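Major pilin backbone protein T-antigen, T13 (Streptococcus pyogenes, PDB 6BBT) probably forms the backbone of the pili of Streptococcus pyogenes as their major subunit, an isopeptide-bonded all-beta protein and serotyping T-antigen. Local coordinates at residues 23-28 and 225-230; 159-164 and 178-183; 242-247 and 258-263; 248-253 and 262-267. All blocks are in the same frame, centred on the assembly; numbering follows the deposited sequence.

Contact 1 (23-28 and 225-230); sequences EILMPK and KLPIGI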
loop_
_atom_site.group_PDB
_atom_site.type_symbol
_atom_site.label_atom_id
_atom_site.label_comp_id
_atom_site.label_asym_id
_atom_site.label_seq_id
_atom_site.Cartn_x
_atom_site.Cartn_y
_atom_site.Cartn_z
ATOM N N GLU A 23 10.269 -10.596 -1.419
ATOM C CA GLU A 23 11.037 -9.731 -2.321
ATOM C C GLU A 23 10.366 -8.376 -2.578
ATOM O O GLU A 23 11.001 -7.465 -3.080
ATOM C CB GLU A 23 11.235 -10.405 -3.681
ATOM C CG GLU A 23 12.108 -11.652 -3.619
ATOM C CD GLU A 23 12.613 -12.103 -4.989
ATOM O OE1 GLU A 23 12.047 -11.698 -6.042
ATOM O OE2 GLU A 23 13.581 -12.894 -4.999
ATOM N N ILE A 24 9.068 -8.281 -2.302
ATOM C CA ILE A 24 8.304 -7.054 -2.520
ATOM C C ILE A 24 8.385 -6.191 -1.267
ATOM O O ILE A 24 8.316 -6.698 -0.119
ATOM C CB ILE A 24 6.847 -7.395 -2.890
ATOM C CG1 ILE A 24 6.842 -8.047 -4.289
ATOM C CG2 ILE A 24 5.955 -6.151 -2.859
ATOM C CD1 ILE A 24 5.503 -8.597 -4.706
ATOM N N LEU A 25 8.555 -4.893 -1.477
ATOM C CA LEU A 25 8.588 -3.941 -0.342
ATOM C C LEU A 25 7.164 -3.593 0.102
ATOM O O LEU A 25 6.405 -3.034 -0.675
ATOM C CB LEU A 25 9.310 -2.654 -0.723
ATOM C CG LEU A 25 10.810 -2.662 -0.886
ATOM C CD1 LEU A 25 11.298 -1.223 -1.072
ATOM C CD2 LEU A 25 11.474 -3.331 0.322
ATOM N N MET A 26 6.826 -3.930 1.347
ATOM C CA MET A 26 5.566 -3.458 1.972
ATOM C C MET A 26 5.582 -1.908 2.005
ATOM O O MET A 26 6.605 -1.319 2.405
ATOM C CB MET A 26 5.468 -4.000 3.408
ATOM C CG MET A 26 4.202 -3.614 4.183
ATOM S SD MET A 26 2.792 -4.630 3.671
ATOM C CE MET A 26 3.152 -6.155 4.545
ATOM N N PRO A 27 4.488 -1.247 1.567
ATOM C CA PRO A 27 4.473 0.208 1.709
ATOM C C PRO A 27 4.504 0.681 3.174
ATOM O O PRO A 27 3.871 0.083 4.038
ATOM C CB PRO A 27 3.171 0.630 1.017
ATOM C CG PRO A 27 2.328 -0.595 0.943
ATOM C CD PRO A 27 3.287 -1.746 0.856
ATOM N N LYS A 28 5.239 1.752 3.429
ATOM C CA LYS A 28 5.182 2.425 4.722
ATOM C C LYS A 28 3.948 3.332 4.747
ATOM O O LYS A 28 3.931 4.388 4.114
ATOM C CB LYS A 28 6.458 3.210 5.016
ATOM C CG LYS A 28 6.488 3.754 6.444
ATOM C CD LYS A 28 7.619 4.709 6.699
ATOM C CE LYS A 28 7.378 5.452 8.003
ATOM N NZ LYS A 28 8.468 6.423 8.213
ATOM N N LYS A 225 9.560 -6.142 -9.781
ATOM C CA LYS A 225 8.711 -5.979 -8.612
ATOM C C LYS A 225 9.005 -4.599 -8.005
ATOM O O LYS A 225 9.386 -4.474 -6.853
ATOM C CB LYS A 225 8.969 -7.119 -7.622
ATOM C CG LYS A 225 8.620 -8.528 -8.169
ATOM C CD LYS A 225 9.037 -9.658 -7.230
ATOM C CE LYS A 225 8.886 -11.043 -7.881
ATOM N NZ LYS A 225 9.266 -12.184 -6.965
ATOM N N LEU A 226 8.815 -3.574 -8.826
ATOM C CA LEU A 226 9.193 -2.220 -8.512
ATOM C C LEU A 226 8.047 -1.510 -7.765
ATOM O O LEU A 226 6.897 -1.627 -8.179
ATOM C CB LEU A 226 9.506 -1.489 -9.818
ATOM C CG LEU A 226 10.134 -0.107 -9.760
ATOM C CD1 LEU A 226 11.497 -0.077 -9.086
ATOM C CD2 LEU A 226 10.262 0.420 -11.170
ATOM N N PRO A 227 8.354 -0.780 -6.671
ATOM C CA PRO A 227 7.311 -0.047 -5.977
ATOM C C PRO A 227 6.664 1.020 -6.857
ATOM O O PRO A 227 7.340 1.636 -7.695
ATOM C CB PRO A 227 8.035 0.593 -4.787
ATOM C CG PRO A 227 9.235 -0.230 -4.579
ATOM C CD PRO A 227 9.638 -0.709 -5.946
ATOM N N ILE A 228 5.352 1.176 -6.690
ATOM C CA ILE A 228 4.569 2.170 -7.417
ATOM C C ILE A 228 4.662 3.501 -6.694
ATOM O O ILE A 228 4.554 3.562 -5.474
ATOM C CB ILE A 228 3.110 1.717 -7.601
ATOM C CG1 ILE A 228 3.091 0.604 -8.642
ATOM C CG2 ILE A 228 2.221 2.895 -8.059
ATOM C CD1 ILE A 228 1.788 -0.127 -8.762
ATOM N N GLY A 229 4.897 4.562 -7.456
ATOM C CA GLY A 229 4.938 5.903 -6.894
ATOM C C GLY A 229 6.316 6.406 -6.514
ATOM O O GLY A 229 6.429 7.525 -6.025
ATOM N N ILE A 230 7.375 5.615 -6.707
ATOM C CA ILE A 230 8.718 6.151 -6.477
ATOM C C ILE A 230 9.212 6.799 -7.748
ATOM O O ILE A 230 8.697 6.528 -8.819
ATOM C CB ILE A 230 9.734 5.112 -5.953
ATOM C CG1 ILE A 230 9.950 3.948 -6.917
ATOM C CG2 ILE A 230 9.290 4.623 -4.583
ATOM C CD1 ILE A 230 11.198 3.155 -6.560
HETATM O O HOH W 1 11.613 -5.855 -5.430
HETATM O O HOH W 2 8.532 -3.816 -4.195
#
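Lys225 runs past Ile24 to Glu23, touching with CB, CD, CE and NZ. Its CB stands 4.1 Å from Ile24 CG1, and CG then leads on anti to the carbonyl carbon (chi1 -63°) into a fully extended chain. CD touches the same Ile24 CG1 at 4.0 Å, the two side chains meeting at about a right angle, and CE continues to the acidic end, 3.7 Å from Glu23 OE1. At the tip, NZ makes a salt bridge and hydrogen bond of 3.0 Å with Glu23 OE1. It reaches that oxygen from above the carboxylate plane, 45° out of it, and is shared with Asp21, its stronger partner, through a further salt bridge. The carbonyl of Lys225 is used as well: one water, 2.9 Å from Glu23 O, donates to both Glu23 O and Lys225 O, while another accepts from Leu25 N and donates to Lys225 O. Two waters therefore take the place of direct backbone pairing. Farther along, Leu25 CD1 packs against Pro227 CG at 4.2 Å. The contact joins the loop between strands 10-17 and 29-37 of the N-terminal part to the end of strand 220-227 in the C-terminal part. Phe154 and Thr156 of strand 148-166, which passes between the two parts, touch Ile24; Val194 of strand 193-198 covers both Leu25 and Pro227.

Contact 2 (159-164 and 178-183); sequences LKIEKQ and FTLILE
Phe178 turns one corner of its ring toward Lys163: CZ meets Lys163 CD at 3.9 Å, with the methylene at the ring edge and close to its plane. The ring also meets that of Phe213, their planes only about 5° apart, and the Phe178 side chain touches Val275 and Glu236. Lys163 starts with CG anti to its backbone N and bends at chi2 (71°), a kink that carries CD past the phenyl edge and brings the nitrogen end toward Asn277. Two residues along each strand, Ile161 CD1 and Leu180 CD1 approach to 4.5 Å, a looser methyl-to-methyl meeting. No hydrogen bond passes between the segments, and the CA atoms of Ile161 and Phe178 are 10.1 Å apart. This is the spacing of two sheets laid over each other: strand 148-166 belongs to one and strand 176-183 to the other, with their side chains filling the interior of a beta-sandwich. Lys163 NZ is covalently linked to Asn277 CG on strand 271-279, an intramolecular isopeptide bond, with Phe176 beside it and Glu236 in a weak hydrogen bond to NZ. The buried, largely apolar surroundings and the neighbouring acid resemble other isopeptide sites of pilins, where such a setting is thought to promote the spontaneous reaction; the finished amide cross-links two neighbouring parallel strands of the same sheet.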
loop_
_atom_site.group_PDB
_atom_site.type_symbol
_atom_site.label_atom_id
_atom_site.label_comp_id
_atom_site.label_asym_id
_atom_site.label_seq_id
_atom_site.Cartn_x
_atom_site.Cartn_y
_atom_site.Cartn_z
ATOM N N LEU A 159 10.178 -2.066 -14.519
ATOM C CA LEU A 159 10.915 -1.244 -15.442
ATOM C C LEU A 159 11.945 -2.116 -16.155
ATOM O O LEU A 159 12.760 -2.751 -15.516
ATOM C CB LEU A 159 11.622 -0.109 -14.698
ATOM C CG LEU A 159 12.565 0.778 -15.526
ATOM C CD1 LEU A 159 11.802 1.464 -16.640
ATOM C CD2 LEU A 159 13.253 1.806 -14.651
ATOM N N LYS A 160 11.885 -2.147 -17.478
ATOM C CA LYS A 160 12.899 -2.787 -18.286
ATOM C C LYS A 160 13.685 -1.687 -19.000
ATOM O O LYS A 160 13.097 -0.695 -19.475
ATOM C CB LYS A 160 12.240 -3.732 -19.279
ATOM C CG LYS A 160 13.201 -4.386 -20.258
ATOM C CD LYS A 160 12.497 -5.454 -21.057
ATOM C CE LYS A 160 13.333 -5.889 -22.244
ATOM N NZ LYS A 160 12.684 -7.065 -22.905
ATOM N N ILE A 161 15.005 -1.857 -19.051
ATOM C CA ILE A 161 15.895 -0.932 -19.714
ATOM C C ILE A 161 16.698 -1.741 -20.721
ATOM O O ILE A 161 17.376 -2.704 -20.349
ATOM C CB ILE A 161 16.832 -0.211 -18.727
ATOM C CG1 ILE A 161 16.022 0.598 -17.704
ATOM C CG2 ILE A 161 17.797 0.727 -19.458
ATOM C CD1 ILE A 161 16.835 1.117 -16.540
ATOM N N GLU A 162 16.614 -1.353 -21.992
ATOM C CA GLU A 162 17.360 -2.014 -23.053
ATOM C C GLU A 162 18.229 -1.042 -23.824
ATOM O O GLU A 162 17.851 0.114 -24.021
ATOM C CB GLU A 162 16.400 -2.680 -24.014
ATOM C CG GLU A 162 17.088 -3.684 -24.916
ATOM C CD GLU A 162 16.203 -4.172 -26.022
ATOM O OE1 GLU A 162 14.994 -4.361 -25.762
ATOM O OE2 GLU A 162 16.733 -4.365 -27.140
ATOM N N LYS A 163 19.376 -1.541 -24.292
ATOM C CA LYS A 163 20.293 -0.780 -25.131
ATOM C C LYS A 163 20.160 -1.222 -26.592
ATOM O O LYS A 163 20.166 -2.421 -26.888
ATOM C CB LYS A 163 21.731 -0.984 -24.648
ATOM C CG LYS A 163 22.808 -0.238 -25.438
ATOM C CD LYS A 163 22.785 1.269 -25.215
ATOM C CE LYS A 163 23.516 1.989 -26.332
ATOM N NZ LYS A 163 23.598 3.463 -26.169
ATOM N N GLN A 164 20.039 -0.247 -27.492
ATOM C CA GLN A 164 20.167 -0.495 -28.927
ATOM C C GLN A 164 21.219 0.406 -29.545
ATOM O O GLN A 164 21.363 1.573 -29.158
ATOM C CB GLN A 164 18.820 -0.366 -29.634
ATOM C CG GLN A 164 18.217 -1.732 -29.921
ATOM C CD GLN A 164 16.720 -1.702 -30.069
ATOM O OE1 GLN A 164 16.139 -0.697 -30.481
ATOM N NE2 GLN A 164 16.076 -2.818 -29.732
ATOM N N PHE A 178 25.790 2.787 -17.469
ATOM C CA PHE A 178 24.554 3.392 -16.993
ATOM C C PHE A 178 24.582 3.578 -15.486
ATOM O O PHE A 178 25.249 2.823 -14.759
ATOM C CB PHE A 178 23.388 2.469 -17.301
ATOM C CG PHE A 178 23.068 2.380 -18.749
ATOM C CD1 PHE A 178 23.723 1.467 -19.567
ATOM C CD2 PHE A 178 22.123 3.224 -19.309
ATOM C CE1 PHE A 178 23.429 1.395 -20.920
ATOM C CE2 PHE A 178 21.824 3.149 -20.660
ATOM C CZ PHE A 178 22.479 2.231 -21.463
ATOM N N THR A 179 23.775 4.535 -15.031
ATOM C CA THR A 179 23.563 4.799 -13.616
ATOM C C THR A 179 22.059 4.927 -13.391
ATOM O O THR A 179 21.405 5.696 -14.072
ATOM C CB THR A 179 24.284 6.091 -13.176
ATOM O OG1 THR A 179 25.690 5.966 -13.428
ATOM C CG2 THR A 179 24.112 6.336 -11.696
ATOM N N LEU A 180 21.527 4.150 -12.454
ATOM C CA LEU A 180 20.154 4.236 -12.037
ATOM C C LEU A 180 20.118 4.606 -10.564
ATOM O O LEU A 180 20.901 4.083 -9.767
ATOM C CB LEU A 180 19.480 2.892 -12.248
ATOM C CG LEU A 180 18.036 2.717 -11.810
ATOM C CD1 LEU A 180 17.065 3.469 -12.711
ATOM C CD2 LEU A 180 17.728 1.236 -11.780
ATOM N N ILE A 181 19.191 5.491 -10.210
ATOM C CA ILE A 181 18.910 5.781 -8.820
ATOM C C ILE A 181 17.393 5.726 -8.636
ATOM O O ILE A 181 16.636 6.248 -9.454
ATOM C CB ILE A 181 19.547 7.117 -8.358
ATOM C CG1 ILE A 181 19.176 7.439 -6.913
ATOM C CG2 ILE A 181 19.128 8.257 -9.244
ATOM C CD1 ILE A 181 20.142 8.425 -6.277
ATOM N N LEU A 182 16.961 4.994 -7.616
ATOM C CA LEU A 182 15.575 4.986 -7.202
ATOM C C LEU A 182 15.522 5.943 -6.022
ATOM O O LEU A 182 16.210 5.721 -5.028
ATOM C CB LEU A 182 15.162 3.585 -6.784
ATOM C CG LEU A 182 15.385 2.440 -7.763
ATOM C CD1 LEU A 182 14.824 1.183 -7.151
ATOM C CD2 LEU A 182 14.737 2.693 -9.109
ATOM N N GLU A 183 14.762 7.025 -6.129
ATOM C CA GLU A 183 14.735 8.017 -5.046
ATOM C C GLU A 183 13.775 7.529 -3.991
ATOM O O GLU A 183 12.730 6.979 -4.322
ATOM C CB GLU A 183 14.258 9.395 -5.518
ATOM C CG GLU A 183 14.983 9.974 -6.706
ATOM C CD GLU A 183 16.377 10.464 -6.406
ATOM O OE1 GLU A 183 17.019 10.924 -7.368
ATOM O OE2 GLU A 183 16.828 10.410 -5.234
#

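Contact 3 (242-247 and 258-263); sequences YTTTAT and YVLGNL
Ala246 and Tyr258 join the two segments through their backbones. Residues 242-247 form an extended strand, whereas 258-263 leave strand 253-257 and fold into a type II beta turn from Val259 to Asn262, with Gly261 at a phi of 97°. Tyr258 N donates to Ala246 O at 3.0 Å and 161°. Beyond that bond the chains diverge, and a water enters: it accepts from Ala246 N at 2.9 Å and is hydrogen-bonded to Tyr258 O at 2.7 Å. Over the strand, Leu260 reaches back with its two methyls divided between two partners. CD1 meets Thr244 CG2 at 3.6 Å, the side chains crossing at about a right angle, and CD2 meets Ala246 CB at 4.1 Å. With Thr244 OG1 beside the backbone N (chi1 -54°), the methyl CG2 lies anti to that N and meets Leu260, while OG1 bonds Asn277 and Glu236, the residues at the isopeptide bond. Ala246 CB also stands at the edge of the Tyr258 ring, near its plane, 4.2 Å from CD2. The far end of that ring spans the turn: OH donates to Asn262 O at 2.6 Å, in the carbonyl plane, and is also hydrogen-bonded to the backbone N of Leu234 on strand 231-236. The chemistry is thus split. Polar bonds and a water fasten the two chains where they part, methyl groups of Thr244, Ala246 and Leu260 pack beside them, and the short bond from the tyrosine hydroxyl fixes the turn against the neighbouring sheet.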
loop_
_atom_site.group_PDB
_atom_site.type_symbol
_atom_site.label_atom_id
_atom_site.label_comp_id
_atom_site.label_asym_id
_atom_site.label_seq_id
_atom_site.Cartn_x
_atom_site.Cartn_y
_atom_site.Cartn_z
ATOM N N TYR A 242 29.274 8.527 -30.410
ATOM C CA TYR A 242 27.859 8.174 -30.352
ATOM C C TYR A 242 27.068 9.342 -29.820
ATOM O O TYR A 242 27.553 10.095 -28.977
ATOM C CB TYR A 242 27.624 6.987 -29.421
ATOM C CG TYR A 242 28.193 5.680 -29.892
ATOM C CD1 TYR A 242 29.487 5.297 -29.537
ATOM C CD2 TYR A 242 27.439 4.811 -30.670
ATOM C CE1 TYR A 242 30.013 4.086 -29.954
ATOM C CE2 TYR A 242 27.956 3.595 -31.095
ATOM C CZ TYR A 242 29.244 3.241 -30.734
ATOM O OH TYR A 242 29.771 2.037 -31.156
ATOM N N THR A 243 25.853 9.497 -30.319
ATOM C CA THR A 243 24.869 10.337 -29.652
ATOM C C THR A 243 23.811 9.395 -29.097
ATOM O O THR A 243 23.502 8.363 -29.701
ATOM C CB THR A 243 24.237 11.359 -30.594
ATOM O OG1 THR A 243 23.756 10.693 -31.757
ATOM C CG2 THR A 243 25.247 12.400 -31.001
ATOM N N THR A 244 23.260 9.770 -27.949
ATOM C CA THR A 244 22.357 8.908 -27.183
ATOM C C THR A 244 21.008 9.581 -26.999
ATOM O O THR A 244 20.934 10.772 -26.655
ATOM C CB THR A 244 22.977 8.612 -25.814
ATOM O OG1 THR A 244 24.301 8.082 -26.005
ATOM C CG2 THR A 244 22.128 7.636 -25.014
ATOM N N THR A 245 19.948 8.824 -27.242
ATOM C CA THR A 245 18.574 9.271 -27.014
ATOM C C THR A 245 17.828 8.096 -26.390
ATOM O O THR A 245 18.316 6.960 -26.424
ATOM C CB THR A 245 17.875 9.687 -28.329
ATOM O OG1 THR A 245 17.899 8.597 -29.249
ATOM C CG2 THR A 245 18.575 10.875 -28.977
ATOM N N ALA A 246 16.660 8.358 -25.814
ATOM C CA ALA A 246 15.908 7.299 -25.152
ATOM C C ALA A 246 14.420 7.546 -25.285
ATOM O O ALA A 246 13.992 8.700 -25.405
ATOM C CB ALA A 246 16.318 7.188 -23.690
ATOM N N THR A 247 13.653 6.453 -25.298
ATOM C CA THR A 247 12.206 6.505 -25.318
ATOM C C THR A 247 11.676 5.724 -24.114
ATOM O O THR A 247 12.295 4.747 -23.670
ATOM C CB THR A 247 11.622 5.912 -26.633
ATOM O OG1 THR A 247 12.056 4.564 -26.782
ATOM C CG2 THR A 247 12.086 6.690 -27.858
ATOM N N TYR A 258 12.242 9.983 -23.381
ATOM C CA TYR A 258 12.769 10.087 -22.033
ATOM C C TYR A 258 14.121 10.774 -22.153
ATOM O O TYR A 258 15.003 10.300 -22.875
ATOM C CB TYR A 258 12.893 8.702 -21.353
ATOM C CG TYR A 258 13.604 8.815 -20.030
ATOM C CD1 TYR A 258 13.002 9.480 -18.951
ATOM C CD2 TYR A 258 14.898 8.346 -19.868
ATOM C CE1 TYR A 258 13.678 9.656 -17.747
ATOM C CE2 TYR A 258 15.573 8.486 -18.657
ATOM C CZ TYR A 258 14.966 9.146 -17.601
ATOM O OH TYR A 258 15.654 9.326 -16.420
ATOM N N VAL A 259 14.273 11.904 -21.462
ATOM C CA VAL A 259 15.531 12.623 -21.395
ATOM C C VAL A 259 16.344 12.063 -20.231
ATOM O O VAL A 259 15.944 12.192 -19.066
ATOM C CB VAL A 259 15.304 14.128 -21.140
ATOM C CG1 VAL A 259 16.633 14.863 -20.942
ATOM C CG2 VAL A 259 14.510 14.724 -22.296
ATOM N N LEU A 260 17.504 11.494 -20.550
ATOM C CA LEU A 260 18.352 10.847 -19.568
ATOM C C LEU A 260 18.778 11.875 -18.545
ATOM O O LEU A 260 19.142 12.982 -18.917
ATOM C CB LEU A 260 19.587 10.229 -20.250
ATOM C CG LEU A 260 19.373 9.036 -21.186
ATOM C CD1 LEU A 260 20.692 8.638 -21.826
ATOM C CD2 LEU A 260 18.807 7.855 -20.447
ATOM N N GLY A 261 18.709 11.514 -17.267
ATOM C CA GLY A 261 18.944 12.454 -16.148
ATOM C C GLY A 261 17.692 13.056 -15.513
ATOM O O GLY A 261 17.782 13.651 -14.433
ATOM N N ASN A 262 16.540 12.898 -16.160
ATOM C CA ASN A 262 15.265 13.403 -15.639
ATOM C C ASN A 262 14.595 12.408 -14.698
ATOM O O ASN A 262 14.674 11.219 -14.915
ATOM C CB ASN A 262 14.269 13.724 -16.772
ATOM C CG ASN A 262 14.536 15.068 -17.447
ATOM O OD1 ASN A 262 13.608 15.827 -17.669
ATOM N ND2 ASN A 262 15.777 15.349 -17.797
ATOM N N LEU A 263 13.915 12.915 -13.673
ATOM C CA LEU A 263 13.108 12.081 -12.785
ATOM C C LEU A 263 11.886 11.588 -13.496
ATOM O O LEU A 263 11.216 12.363 -14.160
ATOM C CB LEU A 263 12.641 12.832 -11.541
ATOM C CG LEU A 263 13.568 12.879 -10.332
ATOM C CD1 LEU A 263 12.820 13.572 -9.197
ATOM C CD2 LEU A 263 14.053 11.500 -9.907
HETATM O O HOH W 3 16.399 11.146 -25.025
#

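Contact 4 (248-253 and 262-267); sequences LKEGEI and NLQKTD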
loop_
_atom_site.group_PDB
_atom_site.type_symbol
_atom_site.label_atom_id
_atom_site.label_comp_id
_atom_site.label_asym_id
_atom_site.label_seq_id
_atom_site.Cartn_x
_atom_site.Cartn_y
_atom_site.Cartn_z
ATOM N N LEU A 248 10.537 6.167 -23.591
ATOM C CA LEU A 248 9.844 5.487 -22.516
ATOM C C LEU A 248 8.506 5.030 -23.064
ATOM O O LEU A 248 7.723 5.846 -23.553
ATOM C CB LEU A 248 9.655 6.428 -21.320
ATOM C CG LEU A 248 8.729 5.950 -20.193
ATOM C CD1 LEU A 248 9.271 4.692 -19.539
ATOM C CD2 LEU A 248 8.562 7.048 -19.151
ATOM N N LYS A 249 8.262 3.730 -22.971
ATOM C CA LYS A 249 7.007 3.101 -23.368
ATOM C C LYS A 249 6.289 2.704 -22.073
ATOM O O LYS A 249 6.838 1.948 -21.290
ATOM C CB LYS A 249 7.333 1.875 -24.233
ATOM C CG LYS A 249 6.152 1.053 -24.720
ATOM C CD LYS A 249 5.403 1.736 -25.848
ATOM C CE LYS A 249 4.055 1.071 -26.107
ATOM N NZ LYS A 249 4.186 -0.357 -26.510
ATOM N N GLU A 250 5.083 3.234 -21.849
ATOM C CA GLU A 250 4.271 2.932 -20.658
ATOM C C GLU A 250 3.103 2.043 -21.046
ATOM O O GLU A 250 2.153 2.502 -21.689
ATOM C CB GLU A 250 3.741 4.216 -20.006
ATOM C CG GLU A 250 4.786 5.307 -19.804
ATOM C CD GLU A 250 4.346 6.385 -18.812
ATOM O OE1 GLU A 250 4.119 7.531 -19.262
ATOM O OE2 GLU A 250 4.228 6.083 -17.588
ATOM N N GLY A 251 3.179 0.769 -20.670
ATOM C CA GLY A 251 2.173 -0.218 -21.055
ATOM C C GLY A 251 2.066 -0.364 -22.566
ATOM O O GLY A 251 3.060 -0.676 -23.224
ATOM N N GLU A 252 0.861 -0.141 -23.105
ATOM C CA GLU A 252 0.612 -0.108 -24.558
ATOM C C GLU A 252 0.401 1.313 -25.132
ATOM O O GLU A 252 0.331 1.460 -26.361
ATOM C CB GLU A 252 -0.588 -0.998 -24.913
ATOM N N ILE A 253 0.301 2.339 -24.271
ATOM C CA ILE A 253 0.292 3.756 -24.708
ATOM C C ILE A 253 1.607 4.145 -25.398
ATOM O O ILE A 253 2.673 3.619 -25.061
ATOM C CB ILE A 253 0.061 4.723 -23.532
ATOM N N ASN A 262 16.540 12.898 -16.160
ATOM C CA ASN A 262 15.265 13.403 -15.639
ATOM C C ASN A 262 14.595 12.408 -14.698
ATOM O O ASN A 262 14.674 11.219 -14.915
ATOM C CB ASN A 262 14.269 13.724 -16.772
ATOM C CG ASN A 262 14.536 15.068 -17.447
ATOM O OD1 ASN A 262 13.608 15.827 -17.669
ATOM N ND2 ASN A 262 15.777 15.349 -17.797
ATOM N N LEU A 263 13.915 12.915 -13.673
ATOM C CA LEU A 263 13.108 12.081 -12.785
ATOM C C LEU A 263 11.886 11.588 -13.496
ATOM O O LEU A 263 11.216 12.363 -14.160
ATOM C CB LEU A 263 12.641 12.832 -11.541
ATOM C CG LEU A 263 13.568 12.879 -10.332
ATOM C CD1 LEU A 263 12.820 13.572 -9.197
ATOM C CD2 LEU A 263 14.053 11.500 -9.907
ATOM N N GLN A 264 11.598 10.297 -13.341
ATOM C CA GLN A 264 10.382 9.695 -13.843
ATOM C C GLN A 264 9.707 8.981 -12.668
ATOM O O GLN A 264 10.368 8.287 -11.917
ATOM C CB GLN A 264 10.729 8.700 -14.951
ATOM C CG GLN A 264 9.564 7.920 -15.534
ATOM C CD GLN A 264 8.529 8.803 -16.213
ATOM O OE1 GLN A 264 8.864 9.817 -16.822
ATOM N NE2 GLN A 264 7.272 8.411 -16.114
ATOM N N LYS A 265 8.397 9.164 -12.520
ATOM C CA LYS A 265 7.655 8.529 -11.435
ATOM C C LYS A 265 7.070 7.201 -11.910
ATOM O O LYS A 265 6.517 7.137 -13.013
ATOM C CB LYS A 265 6.541 9.449 -10.959
ATOM C CG LYS A 265 5.836 8.912 -9.725
ATOM C CD LYS A 265 4.710 9.813 -9.228
ATOM C CE LYS A 265 5.147 10.634 -8.030
ATOM N NZ LYS A 265 4.008 11.398 -7.446
ATOM N N THR A 266 7.162 6.154 -11.087
ATOM C CA THR A 266 6.566 4.871 -11.432
ATOM C C THR A 266 5.069 4.925 -11.135
ATOM O O THR A 266 4.649 5.570 -10.177
ATOM C CB THR A 266 7.179 3.684 -10.641
ATOM O OG1 THR A 266 6.822 3.774 -9.262
ATOM C CG2 THR A 266 8.710 3.655 -10.775
ATOM N N ASP A 267 4.289 4.231 -11.946
ATOM C CA ASP A 267 2.840 4.105 -11.735
ATOM C C ASP A 267 2.413 2.687 -12.118
ATOM O O ASP A 267 3.261 1.797 -12.169
ATOM C CB ASP A 267 2.088 5.216 -12.492
ATOM C CG ASP A 267 2.268 5.143 -13.997
ATOM O OD1 ASP A 267 2.466 4.043 -14.570
ATOM O OD2 ASP A 267 2.215 6.221 -14.630
#
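Leu248 sets a methyl on the flat face of the Gln264 amide. CD2 stands almost directly above the amide carbon CD, at 3.4 Å, and is equally far, 3.6 Å, from OE1 and from NE2, so the whole group is overlapped rather than one corner. The two side chains approach from opposite directions. Gln264 presents its face because the chain bends at chi2 (62°) after leaving with CG anti to the backbone N; a weak bond of 3.4 Å from NE2 to Lys265 O gives the folded chain some further hold. Tyr232 and Lys256 also touch Gln264. Two residues on from Leu248, Glu250 extends toward Asp267, and two carboxylates come together: Glu250 OE2 is 3.6 Å from Asp267 OD2, with the planes only 8° apart although the side chains cross at about a right angle. No hydrogen bond joins them. Asp267 is held by Ser269, whose OG bonds OD1, and Lys256 packs beside Glu250. The proximity of like charges would probably raise the proton affinity of one of the acids. Beyond Glu250 the chain reverses in a type II' beta turn to Ile253, Gly251 taking the positive phi, with a weak Ile253 N to Glu250 O bond of 3.2 Å across it. This is the tight turn characteristic of a beta hairpin, here strands 242-250 and 253-257. Strand 264-265 is an edge strand of the four-stranded sheet, so the contact closes one margin of the C-terminal beta-sandwich.

How the contacts relate
From the N terminus, the loop 23-28 opens contact 1, which closes only at 225-230 and so ties the N-terminal part to the C-terminal one. Contact 2 falls wholly within that span, bringing strand 176-183 back over strand 148-166 across the sandwich. Contacts 3 and 4 open after contact 1 has closed. They start on consecutive parts of strand 242-250 and end on the same stretch, sharing Asn262 and Leu263. Thr266 of contact 4 bonds to Pro227 and Ile230 of contact 1, Leu226 packs on Leu159 and Leu182, and Leu263 packs on Glu183 of contact 2, making the four one continuous region.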